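Local coordinates for protein dehydrogenase (Chromobacterium violaceum, PDB 3Q2I) that probably oxidises the C-3' hydroxyl of a UDP-linked N-acetylglucosaminuronic acid with NAD, a step in making a diacetamido mannuronic acid sugar, at residues W201-V206 / V230-G235; K151-I156 / I255-E260. All blocks are in the same frame, centred on the assembly; numbering follows the deposited sequence.

Overall arrangement
From the N terminus the chain first builds the NAD-binding Rossmann domain, then enters the C-terminal alpha/beta domain, where both contacts lie. Segment 151-156, the link between helix 139-149 and strand 156-164, waits some hundred residues for strand 252-259, so interaction 2 closes the longer loop. Interaction 1 is nested inside it, joining the exit of helix 193-203 to the end of strand 225-232 at the open end of the antiparallel pair of strands 206-214 and 225-232. Both contacts reach the same large mixed sheet, with centres about 12 Å apart. Ile-203 packs on Ile-156 and Ile-257, and Ser-234 O probably accepts a hydrogen bond from Arg-155 NH1, so the two touch directly.

Interaction 1 (W201-V206 / V230-G235); sequences WLIGPV and VKWRSG
The indole of Trp-232 lies between two branched side chains, Ile-203 and Val-206, which press methyl groups on opposite faces. On one face sits Ile-203 CG2, 3.4 Å from the centroid of the five-membered ring of Trp-232 and only 14° off its normal, a CH-pi contact. With chi1 at -41°, Ile-203 sets this methyl against the pyrrole while CG1 comes against CZ2 of the six-membered ring. The other face receives Val-206 CG2, 3.9 Å from the same Trp-232 centroid but further off the normal. Val-230 CG1 also lies over this second face and meets Val-206 CG1 at 4.0 Å, the two valines crossing at about a right angle. At the ring edge comes the backbone of Gly-204, while the indole NE1 gives a hydrogen bond to Leu-199 O, one turn back in the helix, which helps fix how the ring is rotated.

The setting is a helix-to-strand connection in the C-terminal alpha/beta domain: helix 193-203 ends, Gly-204 breaks it with positive phi, and the chain runs through Pro-205 into strand 206-214. There Val-206 pairs with Trp-232 as an antiparallel non-hydrogen-bonded pair, their CA atoms 4.2 Å apart.

Beyond the pair, Arg-233 N donates to Pro-205 O at 3.0 Å, nearly straight at 168°. The same carbonyl takes a second bond from a water that in turn accepts from Ser-234 N, linking it to the type I turn from Trp-232 to Gly-235. The extended Arg-233 chain then runs alongside Pro-205, its CD 3.9 Å from Pro-205 CB, and lays a guanidinium face over Val-206 O, while NH1 bonds Leu-350 O. Glu-221 of a second subunit packs on both Pro-205 and Arg-233.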
loop_
_atom_site.group_PDB
_atom_site.type_symbol
_atom_site.label_atom_id
_atom_site.label_comp_id
_atom_site.label_asym_id
_atom_site.label_seq_id
_atom_site.Cartn_x
_atom_site.Cartn_y
_atom_site.Cartn_z
ATOM N N TRP A 201 20.563 -6.255 -22.958
ATOM C CA TRP A 201 21.246 -6.397 -24.275
ATOM C C TRP A 201 21.245 -7.863 -24.680
ATOM O O TRP A 201 20.941 -8.164 -25.839
ATOM C CB TRP A 201 22.681 -5.913 -24.134
ATOM C CG TRP A 201 23.475 -6.126 -25.392
ATOM C CD1 TRP A 201 23.183 -5.636 -26.635
ATOM C CD2 TRP A 201 24.744 -6.802 -25.495
ATOM N NE1 TRP A 201 24.165 -6.047 -27.524
ATOM C CE2 TRP A 201 25.127 -6.754 -26.851
ATOM C CE3 TRP A 201 25.572 -7.461 -24.588
ATOM C CZ2 TRP A 201 26.317 -7.340 -27.318
ATOM C CZ3 TRP A 201 26.752 -8.029 -25.044
ATOM C CH2 TRP A 201 27.109 -7.963 -26.399
ATOM N N LEU A 202 21.529 -8.786 -23.756
ATOM C CA LEU A 202 21.536 -10.199 -24.165
ATOM C C LEU A 202 20.170 -10.798 -23.996
ATOM O O LEU A 202 19.734 -11.533 -24.869
ATOM C CB LEU A 202 22.515 -11.074 -23.402
ATOM C CG LEU A 202 23.992 -10.728 -23.596
ATOM C CD1 LEU A 202 24.827 -11.649 -22.726
ATOM C CD2 LEU A 202 24.312 -10.985 -25.096
ATOM N N ILE A 203 19.512 -10.585 -22.848
ATOM C CA ILE A 203 18.330 -11.391 -22.590
ATOM C C ILE A 203 17.021 -10.793 -23.091
ATOM O O ILE A 203 16.110 -11.518 -23.469
ATOM C CB ILE A 203 18.202 -11.821 -21.074
ATOM C CG1 ILE A 203 19.562 -12.212 -20.509
ATOM C CG2 ILE A 203 16.992 -12.726 -20.764
ATOM C CD1 ILE A 203 20.179 -13.490 -21.087
ATOM N N GLY A 204 16.943 -9.466 -23.135
ATOM C CA GLY A 204 15.755 -8.829 -23.704
ATOM C C GLY A 204 15.035 -7.921 -22.695
ATOM O O GLY A 204 15.551 -7.636 -21.610
ATOM N N PRO A 205 13.849 -7.438 -23.072
ATOM C CA PRO A 205 13.174 -6.445 -22.242
ATOM C C PRO A 205 12.824 -7.000 -20.869
ATOM O O PRO A 205 12.215 -8.063 -20.768
ATOM C CB PRO A 205 11.886 -6.173 -23.017
ATOM C CG PRO A 205 12.268 -6.498 -24.488
ATOM C CD PRO A 205 13.176 -7.666 -24.368
ATOM N N VAL A 206 13.143 -6.216 -19.832
ATOM C CA VAL A 206 12.859 -6.561 -18.441
ATOM C C VAL A 206 11.480 -6.007 -18.081
ATOM O O VAL A 206 11.091 -4.888 -18.474
ATOM C CB VAL A 206 13.960 -6.004 -17.513
ATOM C CG1 VAL A 206 13.500 -6.092 -16.023
ATOM C CG2 VAL A 206 15.308 -6.728 -17.790
ATOM N N VAL A 230 15.160 -10.595 -11.061
ATOM C CA VAL A 230 14.717 -9.990 -12.303
ATOM C C VAL A 230 13.659 -10.869 -12.988
ATOM O O VAL A 230 13.794 -12.123 -13.068
ATOM C CB VAL A 230 15.921 -9.888 -13.264
ATOM C CG1 VAL A 230 15.514 -9.207 -14.623
ATOM C CG2 VAL A 230 17.044 -9.101 -12.608
ATOM N N LYS A 231 12.615 -10.217 -13.528
ATOM C CA LYS A 231 11.590 -10.868 -14.327
ATOM C C LYS A 231 11.575 -10.250 -15.701
ATOM O O LYS A 231 11.414 -9.029 -15.800
ATOM C CB LYS A 231 10.187 -10.830 -13.692
ATOM C CG LYS A 231 9.139 -11.448 -14.646
ATOM C CD LYS A 231 7.759 -11.353 -14.043
ATOM C CE LYS A 231 6.730 -11.837 -15.077
ATOM N NZ LYS A 231 5.337 -11.540 -14.655
ATOM N N TRP A 232 11.762 -11.053 -16.756
ATOM C CA TRP A 232 11.718 -10.552 -18.137
ATOM C C TRP A 232 10.299 -10.644 -18.672
ATOM O O TRP A 232 9.474 -11.453 -18.197
ATOM C CB TRP A 232 12.716 -11.384 -18.998
ATOM C CG TRP A 232 14.107 -10.896 -18.916
ATOM C CD1 TRP A 232 14.694 -9.982 -19.755
ATOM C CD2 TRP A 232 15.136 -11.286 -17.983
ATOM N NE1 TRP A 232 15.986 -9.764 -19.385
ATOM C CE2 TRP A 232 16.292 -10.531 -18.296
ATOM C CE3 TRP A 232 15.196 -12.181 -16.911
ATOM C CZ2 TRP A 232 17.487 -10.679 -17.616
ATOM C CZ3 TRP A 232 16.378 -12.324 -16.245
ATOM C CH2 TRP A 232 17.512 -11.562 -16.577
ATOM N N ARG A 233 9.971 -9.765 -19.647
ATOM C CA ARG A 233 8.651 -9.775 -20.263
ATOM C C ARG A 233 8.364 -11.110 -20.946
ATOM O O ARG A 233 7.205 -11.491 -21.059
ATOM C CB ARG A 233 8.522 -8.657 -21.291
ATOM C CG ARG A 233 8.745 -7.269 -20.712
ATOM C CD ARG A 233 8.172 -6.229 -21.691
ATOM N NE ARG A 233 8.537 -4.897 -21.208
ATOM C CZ ARG A 233 7.857 -4.318 -20.223
ATOM N NH1 ARG A 233 8.196 -3.085 -19.818
ATOM N NH2 ARG A 233 6.866 -4.991 -19.639
ATOM N N SER A 234 9.410 -11.842 -21.325
ATOM C CA SER A 234 9.221 -13.203 -21.872
ATOM C C SER A 234 8.811 -14.244 -20.829
ATOM O O SER A 234 8.443 -15.374 -21.205
ATOM C CB SER A 234 10.528 -13.685 -22.481
ATOM O OG SER A 234 11.497 -13.887 -21.454
ATOM N N GLY A 235 8.880 -13.896 -19.542
ATOM C CA GLY A 235 8.593 -14.832 -18.440
ATOM C C GLY A 235 9.899 -15.311 -17.823
ATOM O O GLY A 235 9.859 -15.888 -16.721
HETATM O O HOH W 1 11.635 -10.285 -22.443
#

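Interaction 2 (K151-I156 / I255-E260); sequences KRFGRI and ITILGE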
loop_
_atom_site.group_PDB
_atom_site.type_symbol
_atom_site.label_atom_id
_atom_site.label_comp_id
_atom_site.label_asym_id
_atom_site.label_seq_id
_atom_site.Cartn_x
_atom_site.Cartn_y
_atom_site.Cartn_z
ATOM N N LYS A 151 18.527 -17.387 -31.945
ATOM C CA LYS A 151 17.551 -18.144 -31.148
ATOM C C LYS A 151 18.003 -19.553 -30.767
ATOM O O LYS A 151 17.197 -20.475 -30.692
ATOM C CB LYS A 151 16.188 -18.169 -31.846
ATOM C CG LYS A 151 15.917 -16.878 -32.583
ATOM C CD LYS A 151 14.475 -16.752 -33.051
ATOM C CE LYS A 151 14.049 -15.285 -33.034
ATOM N NZ LYS A 151 12.697 -15.126 -32.403
ATOM N N ARG A 152 19.283 -19.727 -30.486
ATOM C CA ARG A 152 19.785 -21.057 -30.182
ATOM C C ARG A 152 19.223 -21.620 -28.871
ATOM O O ARG A 152 19.173 -22.833 -28.694
ATOM C CB ARG A 152 21.312 -21.056 -30.181
ATOM C CG ARG A 152 21.906 -20.667 -31.543
ATOM C CD ARG A 152 23.398 -20.903 -31.520
ATOM N NE ARG A 152 23.684 -22.343 -31.497
ATOM C CZ ARG A 152 24.891 -22.845 -31.256
ATOM N NH1 ARG A 152 25.059 -24.159 -31.232
ATOM N NH2 ARG A 152 25.901 -22.041 -30.933
ATOM N N PHE A 153 18.789 -20.750 -27.955
ATOM C CA PHE A 153 18.302 -21.259 -26.670
ATOM C C PHE A 153 16.824 -21.664 -26.729
ATOM O O PHE A 153 16.300 -22.313 -25.815
ATOM C CB PHE A 153 18.459 -20.198 -25.560
ATOM C CG PHE A 153 19.889 -19.893 -25.200
ATOM C CD1 PHE A 153 20.522 -20.572 -24.161
ATOM C CD2 PHE A 153 20.575 -18.867 -25.827
ATOM C CE1 PHE A 153 21.814 -20.256 -23.780
ATOM C CE2 PHE A 153 21.864 -18.565 -25.473
ATOM C CZ PHE A 153 22.504 -19.253 -24.448
ATOM N N GLY A 154 16.112 -21.255 -27.774
ATOM C CA GLY A 154 14.658 -21.259 -27.733
ATOM C C GLY A 154 14.243 -20.363 -26.556
ATOM O O GLY A 154 14.874 -19.355 -26.300
ATOM N N ARG A 155 13.161 -20.724 -25.886
ATOM C CA ARG A 155 12.620 -19.894 -24.797
ATOM C C ARG A 155 13.644 -19.829 -23.661
ATOM O O ARG A 155 14.109 -20.863 -23.215
ATOM C CB ARG A 155 11.302 -20.507 -24.308
ATOM C CG ARG A 155 10.693 -19.698 -23.149
ATOM C CD ARG A 155 9.266 -20.062 -22.775
ATOM N NE ARG A 155 8.659 -18.925 -22.067
ATOM C CZ ARG A 155 7.394 -18.870 -21.666
ATOM N NH1 ARG A 155 6.953 -17.799 -21.020
ATOM N NH2 ARG A 155 6.572 -19.882 -21.914
ATOM N N ILE A 156 13.970 -18.632 -23.165
ATOM C CA ILE A 156 14.857 -18.500 -22.012
ATOM C C ILE A 156 14.072 -18.658 -20.712
ATOM O O ILE A 156 12.971 -18.103 -20.579
ATOM C CB ILE A 156 15.540 -17.104 -21.968
ATOM C CG1 ILE A 156 16.169 -16.774 -23.326
ATOM C CG2 ILE A 156 16.480 -16.952 -20.793
ATOM C CD1 ILE A 156 17.251 -17.691 -23.658
ATOM N N ILE A 255 28.125 -15.215 -16.218
ATOM C CA ILE A 255 26.720 -15.288 -16.572
ATOM C C ILE A 255 26.374 -16.694 -16.956
ATOM O O ILE A 255 27.066 -17.314 -17.804
ATOM C CB ILE A 255 26.346 -14.260 -17.673
ATOM C CG1 ILE A 255 24.838 -14.306 -17.964
ATOM C CG2 ILE A 255 27.157 -14.433 -19.022
ATOM C CD1 ILE A 255 24.289 -13.148 -18.871
ATOM N N THR A 256 25.214 -17.141 -16.478
ATOM C CA THR A 256 24.702 -18.453 -16.836
ATOM C C THR A 256 23.354 -18.235 -17.481
ATOM O O THR A 256 22.562 -17.436 -16.973
ATOM C CB THR A 256 24.503 -19.310 -15.574
ATOM O OG1 THR A 256 25.783 -19.478 -14.957
ATOM C CG2 THR A 256 23.914 -20.649 -15.951
ATOM N N ILE A 257 23.108 -18.835 -18.647
ATOM C CA ILE A 257 21.834 -18.701 -19.346
ATOM C C ILE A 257 21.281 -20.056 -19.677
ATOM O O ILE A 257 21.998 -20.865 -20.282
ATOM C CB ILE A 257 21.951 -17.915 -20.679
ATOM C CG1 ILE A 257 22.591 -16.541 -20.385
ATOM C CG2 ILE A 257 20.564 -17.823 -21.314
ATOM C CD1 ILE A 257 22.965 -15.738 -21.661
ATOM N N LEU A 258 20.064 -20.339 -19.227
ATOM C CA LEU A 258 19.367 -21.604 -19.417
ATOM C C LEU A 258 18.086 -21.398 -20.164
ATOM O O LEU A 258 17.236 -20.631 -19.720
ATOM C CB LEU A 258 19.049 -22.222 -18.053
ATOM C CG LEU A 258 20.222 -22.401 -17.082
ATOM C CD1 LEU A 258 19.763 -23.087 -15.819
ATOM C CD2 LEU A 258 21.382 -23.222 -17.787
ATOM N N GLY A 259 17.955 -22.069 -21.321
ATOM C CA GLY A 259 16.693 -22.095 -22.027
ATOM C C GLY A 259 16.264 -23.478 -22.478
ATOM O O GLY A 259 16.816 -24.493 -22.067
ATOM N N GLU A 260 15.194 -23.494 -23.254
ATOM C CA GLU A 260 14.542 -24.735 -23.691
ATOM C C GLU A 260 15.547 -25.668 -24.356
ATOM O O GLU A 260 15.547 -26.902 -24.144
ATOM C CB GLU A 260 13.445 -24.293 -24.641
ATOM C CG GLU A 260 12.556 -25.350 -25.283
ATOM C CD GLU A 260 11.697 -24.697 -26.399
ATOM O OE1 GLU A 260 11.775 -23.461 -26.680
ATOM O OE2 GLU A 260 10.911 -25.444 -27.014
#
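Ile-156 and Gly-259 form an antiparallel non-hydrogen-bonded pair with CA atoms 4.0 Å apart, and just beyond it Glu-260 N donates to Arg-155 O at 2.8 Å, in the carbonyl plane. A second bond grips the same residues: Arg-155 N points almost straight (178°) at Glu-260 OE1, a longer 3.2 Å link that uses the anti lone pair. Glu-260 reaches it because CG stands anti to the backbone N (chi1 -180°) and the chain is extended, bringing the carboxylate to the turn at Gly-154. Side-chain packing centres on Phe-153. Ile-257 lays its CG2 methyl over one ring face, 4.0 Å from the Phe-153 centroid, and the same methyl meets Ile-156 CD1 at 4.1 Å, so one branch serves two neighbours.

Lys-151 closes helix 139-149 in a Schellman motif and also begins the type I turn to Gly-154, and the chain then runs through Arg-155 into strand 156-164. Met-148 of that helix packs on Phe-153, Ile-156 and Ile-257 together, while Phe-279 of strand 273-279 meets the Phe-153 ring edge-to-face and Val-264 of strand 262-267 also touches it.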